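Local coordinates for protein shikimate dehydrogenase (NADP(+)) (PDB 5DZS) that probably catalyses the reversible NADPH-linked reduction of 3-dehydroshikimate to shikimate, a step in the chorismate pathway that leads to aromatic amino acids, at residues B[176-181]-B[193-198]; B[182-185]-B[191-194]. One frame throughout, in Å; residues are numbered along the deposited sequence.

Contact 1 of 2, residues B[176-181]-B[193-198]; sequences DIILNA and SPVSKS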
ATOM      1  N   ASP B 176       9.302  27.833  18.048  1.00 46.28           N
ATOM      2  CA  ASP B 176       9.019  26.663  18.875  1.00 46.75           C
ATOM      3  C   ASP B 176       9.915  25.477  18.550  1.00 42.13           C
ATOM      4  O   ASP B 176      10.542  24.900  19.434  1.00 43.49           O
ATOM      5  CB  ASP B 176       7.565  26.227  18.664  1.00 46.27           C
ATOM      6  CG  ASP B 176       6.577  27.269  19.131  1.00 50.54           C
ATOM      7  OD1 ASP B 176       6.436  27.422  20.360  1.00 54.53           O
ATOM      8  OD2 ASP B 176       5.926  27.914  18.279  1.00 52.56           O
ATOM      9  N   ILE B 177       9.965  25.121  17.268  1.00 42.58           N
ATOM     10  CA  ILE B 177      10.672  23.932  16.812  1.00 39.35           C
ATOM     11  C   ILE B 177      11.778  24.193  15.802  1.00 35.10           C
ATOM     12  O   ILE B 177      11.611  24.987  14.873  1.00 35.85           O
ATOM     13  CB  ILE B 177       9.671  22.977  16.114  1.00 37.70           C
ATOM     14  CG1 ILE B 177       8.610  22.491  17.106  1.00 39.62           C
ATOM     15  CG2 ILE B 177      10.388  21.796  15.472  1.00 36.26           C
ATOM     16  CD1 ILE B 177       7.389  21.888  16.441  1.00 40.43           C
ATOM     17  N   ILE B 178      12.915  23.541  16.008  1.00 36.19           N
ATOM     18  CA  ILE B 178      13.993  23.561  15.026  1.00 34.34           C
ATOM     19  C   ILE B 178      14.291  22.097  14.691  1.00 32.78           C
ATOM     20  O   ILE B 178      14.589  21.271  15.573  1.00 33.53           O
ATOM     21  CB  ILE B 178      15.228  24.375  15.470  1.00 36.84           C
ATOM     22  CG1 ILE B 178      16.235  24.488  14.313  1.00 36.08           C
ATOM     23  CG2 ILE B 178      15.867  23.800  16.728  1.00 39.63           C
ATOM     24  CD1 ILE B 178      17.339  25.497  14.571  1.00 37.56           C
ATOM     25  N   LEU B 179      14.205  21.793  13.404  1.00 29.49           N
ATOM     26  CA  LEU B 179      14.379  20.434  12.906  1.00 29.69           C
ATOM     27  C   LEU B 179      15.593  20.352  11.980  1.00 27.96           C
ATOM     28  O   LEU B 179      15.711  21.124  11.002  1.00 29.39           O
ATOM     29  CB  LEU B 179      13.098  19.993  12.217  1.00 29.76           C
ATOM     30  CG  LEU B 179      13.051  18.548  11.671  1.00 29.66           C
ATOM     31  CD1 LEU B 179      11.639  17.995  11.686  1.00 31.01           C
ATOM     32  CD2 LEU B 179      13.654  18.448  10.280  1.00 29.66           C
ATOM     33  N   ASN B 180      16.504  19.443  12.309  1.00 28.03           N
ATOM     34  CA  ASN B 180      17.690  19.234  11.495  1.00 28.53           C
ATOM     35  C   ASN B 180      17.475  18.201  10.392  1.00 29.04           C
ATOM     36  O   ASN B 180      17.366  16.999  10.673  1.00 29.66           O
ATOM     37  CB  ASN B 180      18.865  18.757  12.341  1.00 30.28           C
ATOM     38  CG  ASN B 180      20.096  18.490  11.497  1.00 33.27           C
ATOM     39  OD1 ASN B 180      20.400  19.249  10.577  1.00 34.08           O
ATOM     40  ND2 ASN B 180      20.796  17.400  11.789  1.00 34.31           N
ATOM     41  N   ALA B 181      17.429  18.670   9.151  1.00 29.56           N
ATOM     42  CA  ALA B 181      17.307  17.799   7.981  1.00 31.47           C
ATOM     43  C   ALA B 181      18.618  17.788   7.172  1.00 35.32           C
ATOM     44  O   ALA B 181      18.615  17.381   6.013  1.00 44.15           O
ATOM     45  CB  ALA B 181      16.154  18.246   7.097  1.00 30.78           C
ATOM     46  N   SER B 193      27.621  20.698  15.260  1.00 51.20           N
ATOM     47  CA  SER B 193      26.209  20.987  15.098  1.00 46.67           C
ATOM     48  C   SER B 193      25.994  21.892  13.890  1.00 45.78           C
ATOM     49  O   SER B 193      26.809  22.763  13.620  1.00 47.36           O
ATOM     50  CB  SER B 193      25.695  21.690  16.356  1.00 47.25           C
ATOM     51  OG  SER B 193      24.401  22.224  16.159  1.00 44.60           O
ATOM     52  N   PRO B 194      24.884  21.707  13.164  1.00 42.09           N
ATOM     53  CA  PRO B 194      24.608  22.564  12.002  1.00 42.25           C
ATOM     54  C   PRO B 194      24.342  24.025  12.385  1.00 43.06           C
ATOM     55  O   PRO B 194      24.410  24.908  11.527  1.00 45.92           O
ATOM     56  CB  PRO B 194      23.343  21.946  11.395  1.00 40.99           C
ATOM     57  CG  PRO B 194      22.711  21.194  12.510  1.00 39.62           C
ATOM     58  CD  PRO B 194      23.828  20.699  13.369  1.00 40.51           C
ATOM     59  N   VAL B 195      24.027  24.260  13.658  1.00 43.18           N
ATOM     60  CA  VAL B 195      23.771  25.605  14.153  1.00 43.74           C
ATOM     61  C   VAL B 195      24.432  25.813  15.501  1.00 45.95           C
ATOM     62  O   VAL B 195      24.642  24.867  16.266  1.00 47.92           O
ATOM     63  CB  VAL B 195      22.264  25.907  14.284  1.00 43.08           C
ATOM     64  CG1 VAL B 195      21.624  25.993  12.909  1.00 42.48           C
ATOM     65  CG2 VAL B 195      21.563  24.878  15.163  1.00 42.96           C
ATOM     66  N   SER B 196      24.745  27.067  15.780  1.00 47.60           N
ATOM     67  CA  SER B 196      25.386  27.440  17.016  1.00 51.02           C
ATOM     68  C   SER B 196      24.440  27.373  18.206  1.00 51.07           C
ATOM     69  O   SER B 196      23.213  27.381  18.065  1.00 47.21           O
ATOM     70  CB  SER B 196      25.911  28.868  16.904  1.00 53.56           C
ATOM     71  OG  SER B 196      24.834  29.769  16.686  1.00 52.68           O
ATOM     72  N   LYS B 197      25.048  27.343  19.381  1.00 54.35           N
ATOM     73  CA  LYS B 197      24.348  27.336  20.654  1.00 57.43           C
ATOM     74  C   LYS B 197      23.408  28.546  20.758  1.00 57.50           C
ATOM     75  O   LYS B 197      22.316  28.445  21.313  1.00 55.92           O
ATOM     76  CB  LYS B 197      25.386  27.375  21.784  1.00 63.40           C
ATOM     77  CG  LYS B 197      24.820  27.174  23.174  1.00 67.57           C
ATOM     78  CD  LYS B 197      25.876  27.226  24.271  1.00 73.08           C
ATOM     79  CE  LYS B 197      26.499  28.608  24.409  1.00 78.24           C
ATOM     80  NZ  LYS B 197      27.398  28.704  25.593  1.00 84.79           N
ATOM     81  N   SER B 198      23.847  29.687  20.221  1.00 58.38           N
ATOM     82  CA  SER B 198      23.058  30.927  20.240  1.00 59.78           C
ATOM     83  C   SER B 198      21.740  30.812  19.476  1.00 56.79           C
ATOM     84  O   SER B 198      20.742  31.436  19.852  1.00 56.49           O
ATOM     85  CB  SER B 198      23.873  32.078  19.661  1.00 61.57           C
ATOM     86  OG  SER B 198      25.050  32.285  20.414  1.00 68.69           O
TER

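Contact 2 of 2, residues B[182-185]-B[191-194]; sequences TPVG and GISP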
ATOM      1  N   THR B 182      19.722  18.216   7.788  1.00 38.04           N
ATOM      2  CA  THR B 182      21.032  18.243   7.133  1.00 41.32           C
ATOM      3  C   THR B 182      21.795  16.972   7.486  1.00 46.78           C
ATOM      4  O   THR B 182      21.472  16.307   8.462  1.00 43.38           O
ATOM      5  CB  THR B 182      21.889  19.449   7.572  1.00 43.68           C
ATOM      6  OG1 THR B 182      22.415  19.250   8.895  1.00 42.34           O
ATOM      7  CG2 THR B 182      21.097  20.748   7.507  1.00 41.78           C
ATOM      8  N   PRO B 183      22.827  16.637   6.700  1.00 50.28           N
ATOM      9  CA  PRO B 183      23.614  15.455   7.040  1.00 56.52           C
ATOM     10  C   PRO B 183      24.645  15.719   8.152  1.00 60.76           C
ATOM     11  O   PRO B 183      25.458  14.848   8.447  1.00 65.84           O
ATOM     12  CB  PRO B 183      24.314  15.112   5.721  1.00 56.47           C
ATOM     13  CG  PRO B 183      24.417  16.400   4.992  1.00 55.16           C
ATOM     14  CD  PRO B 183      23.253  17.248   5.427  1.00 53.32           C
ATOM     15  N   VAL B 184      24.605  16.902   8.765  1.00 61.71           N
ATOM     16  CA  VAL B 184      25.550  17.252   9.822  1.00 66.08           C
ATOM     17  C   VAL B 184      25.209  16.561  11.143  1.00 70.68           C
ATOM     18  O   VAL B 184      24.047  16.537  11.561  1.00 70.13           O
ATOM     19  CB  VAL B 184      25.583  18.777  10.054  1.00 65.15           C
ATOM     20  CG1 VAL B 184      26.564  19.136  11.164  1.00 68.02           C
ATOM     21  CG2 VAL B 184      25.940  19.498   8.763  1.00 65.28           C
ATOM     22  N   GLY B 185      26.232  15.997  11.787  1.00 73.42           N
ATOM     23  CA  GLY B 185      26.083  15.337  13.085  1.00 74.60           C
ATOM     24  C   GLY B 185      26.165  13.821  13.081  1.00 78.68           C
ATOM     25  O   GLY B 185      25.968  13.192  14.122  1.00 76.54           O
ATOM     26  N   GLY B 191      30.827  15.776  16.977  1.00 87.74           N
ATOM     27  CA  GLY B 191      30.977  16.948  17.840  1.00 81.68           C
ATOM     28  C   GLY B 191      30.654  18.276  17.173  1.00 74.17           C
ATOM     29  O   GLY B 191      30.940  19.330  17.740  1.00 73.33           O
ATOM     30  N   ILE B 192      30.063  18.231  15.975  1.00 66.19           N
ATOM     31  CA  ILE B 192      29.680  19.446  15.238  1.00 60.86           C
ATOM     32  C   ILE B 192      28.173  19.518  14.995  1.00 54.51           C
ATOM     33  O   ILE B 192      27.550  18.546  14.569  1.00 50.18           O
ATOM     34  CB  ILE B 192      30.410  19.552  13.885  1.00 61.61           C
ATOM     35  CG1 ILE B 192      31.902  19.799  14.128  1.00 65.81           C
ATOM     36  CG2 ILE B 192      29.830  20.687  13.042  1.00 57.80           C
ATOM     37  CD1 ILE B 192      32.736  19.909  12.872  1.00 67.18           C
ATOM     38  N   SER B 193      27.621  20.698  15.260  1.00 51.20           N
ATOM     39  CA  SER B 193      26.209  20.987  15.098  1.00 46.67           C
ATOM     40  C   SER B 193      25.994  21.892  13.890  1.00 45.78           C
ATOM     41  O   SER B 193      26.809  22.763  13.620  1.00 47.36           O
ATOM     42  CB  SER B 193      25.695  21.690  16.356  1.00 47.25           C
ATOM     43  OG  SER B 193      24.401  22.224  16.159  1.00 44.60           O
ATOM     44  N   PRO B 194      24.884  21.707  13.164  1.00 42.09           N
ATOM     45  CA  PRO B 194      24.608  22.564  12.002  1.00 42.25           C
ATOM     46  C   PRO B 194      24.342  24.025  12.385  1.00 43.06           C
ATOM     47  O   PRO B 194      24.410  24.908  11.527  1.00 45.92           O
ATOM     48  CB  PRO B 194      23.343  21.946  11.395  1.00 40.99           C
ATOM     49  CG  PRO B 194      22.711  21.194  12.510  1.00 39.62           C
ATOM     50  CD  PRO B 194      23.828  20.699  13.369  1.00 40.51           C
TER

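Contact 1 of 2, residues B[176-181]-B[193-198]
The amide of N180 meets the ring of P194, and this is the closer half of the contact. N180 OD1 lies 3.6 Å from P194 CG, and P194 CB is a little farther off. The oxygen end of the amide does the touching, and the amide runs aslant past the ring. N180 CG stands anti to the backbone N (chi1 178°), which sends the amide off the strand end to the proline. The touch is van der Waals contact. The polar ends of N180 have other partners: OD1 is hydrogen-bonded to T182 OG1, and ND2 to D208 OD1, with a weak bond to V184 O. These bonds hold the buried amide in a fixed orientation.

The second half is looser. I178 CD1 and V195 CG2 meet across 4.3 Å, apolar methyl to apolar methyl. Within the same segment as V195, S193 OG donates to V195 O at 2.7 Å, reaching a lone pair of that oxygen in the plane of the carbonyl. Beyond V195 the chain moves away from the strand. S196, the N-cap residue, and K197 and S198 of the helix are exposed and do not reach it.

All four touching residues are buried. Strand 177-180 lies between strands 120-124 and 205-208 in the parallel sheet of the Rossmann-type NADP-binding domain. L124 touches I178, P194 and V195. F218 of helix 217-224 packs on N180 and V195. The contact therefore joins the strand to the loop leading into helix 197-200, within one beta-alpha-beta unit.

Contact 2 of 2, residues B[182-185]-B[191-194]
V184 packs on I192 and P194 in an apolar contact between two parts of one loop, which runs from strand 177-180 to helix 197-200. Neither part is a regular helix or strand. The first carries on from the strand end and completes an Asn-Ala-Thr-x-x-Gly sequence of the kind found in shikimate dehydrogenases.

One methyl does most of the work. V184 CG1 is anti to the backbone N (chi1 180°), which turns it across to the facing backbone. V184 CG1 sits 3.6 Å from I192 O. The distance from V184 CG1 to P194 N is 3.7 Å. V184 CG1 also meets P194 CD, the ring carbon bonded to the proline N, at 3.8 Å. I192 adds its CG2 branch, 4.1 Å from V184 CG1, while the rest of its side chain leads away on the exposed side. G185 comes in with its backbone alone: G185 CA is 3.8 Å from I192 O. G185 has a positive phi (107°), a conformation glycine accepts readily.

T182 closes the other end, with T182 OG1 3.8 Å from P194 CB. T182 OG1 accepts the N-H of V184, with V184 N 3.2 Å away at an angle of 154°, which makes an ST turn. T182 OG1 is also hydrogen-bonded to N180 OD1 at the strand end. A bound sulfate, probably from the crystallisation liquor, lies close to T182.

No hydrogen bond crosses between 182-185 and 191-194. Shape and apolar contact join the two parts, while the polar bonds of T182 probably help set the turn that brings V184 to the proline. A hydroxyl held by two bonds probably rotates little.

Contacts 1 and 2 have centres 9 Å apart and share S193 and P194. Along the chain the order is 176-181, 182-185, 191-194 and 193-198, with the last two overlapping. Contact 2 closes the loop just beyond the strand, and contact 1 returns the end of that loop to the strand itself. P194 serves both. Both rest on L124 of strand 120-124 and on F218 of helix 217-224. The side chain of N180 lies about 6 Å from that of L209, a predicted NADP(+)-binding residue, and that of T182 about 9 Å. The contacts lie at the C-terminal end of strand 177-180, the end of the parallel sheet where Rossmann-type domains bind their cofactor.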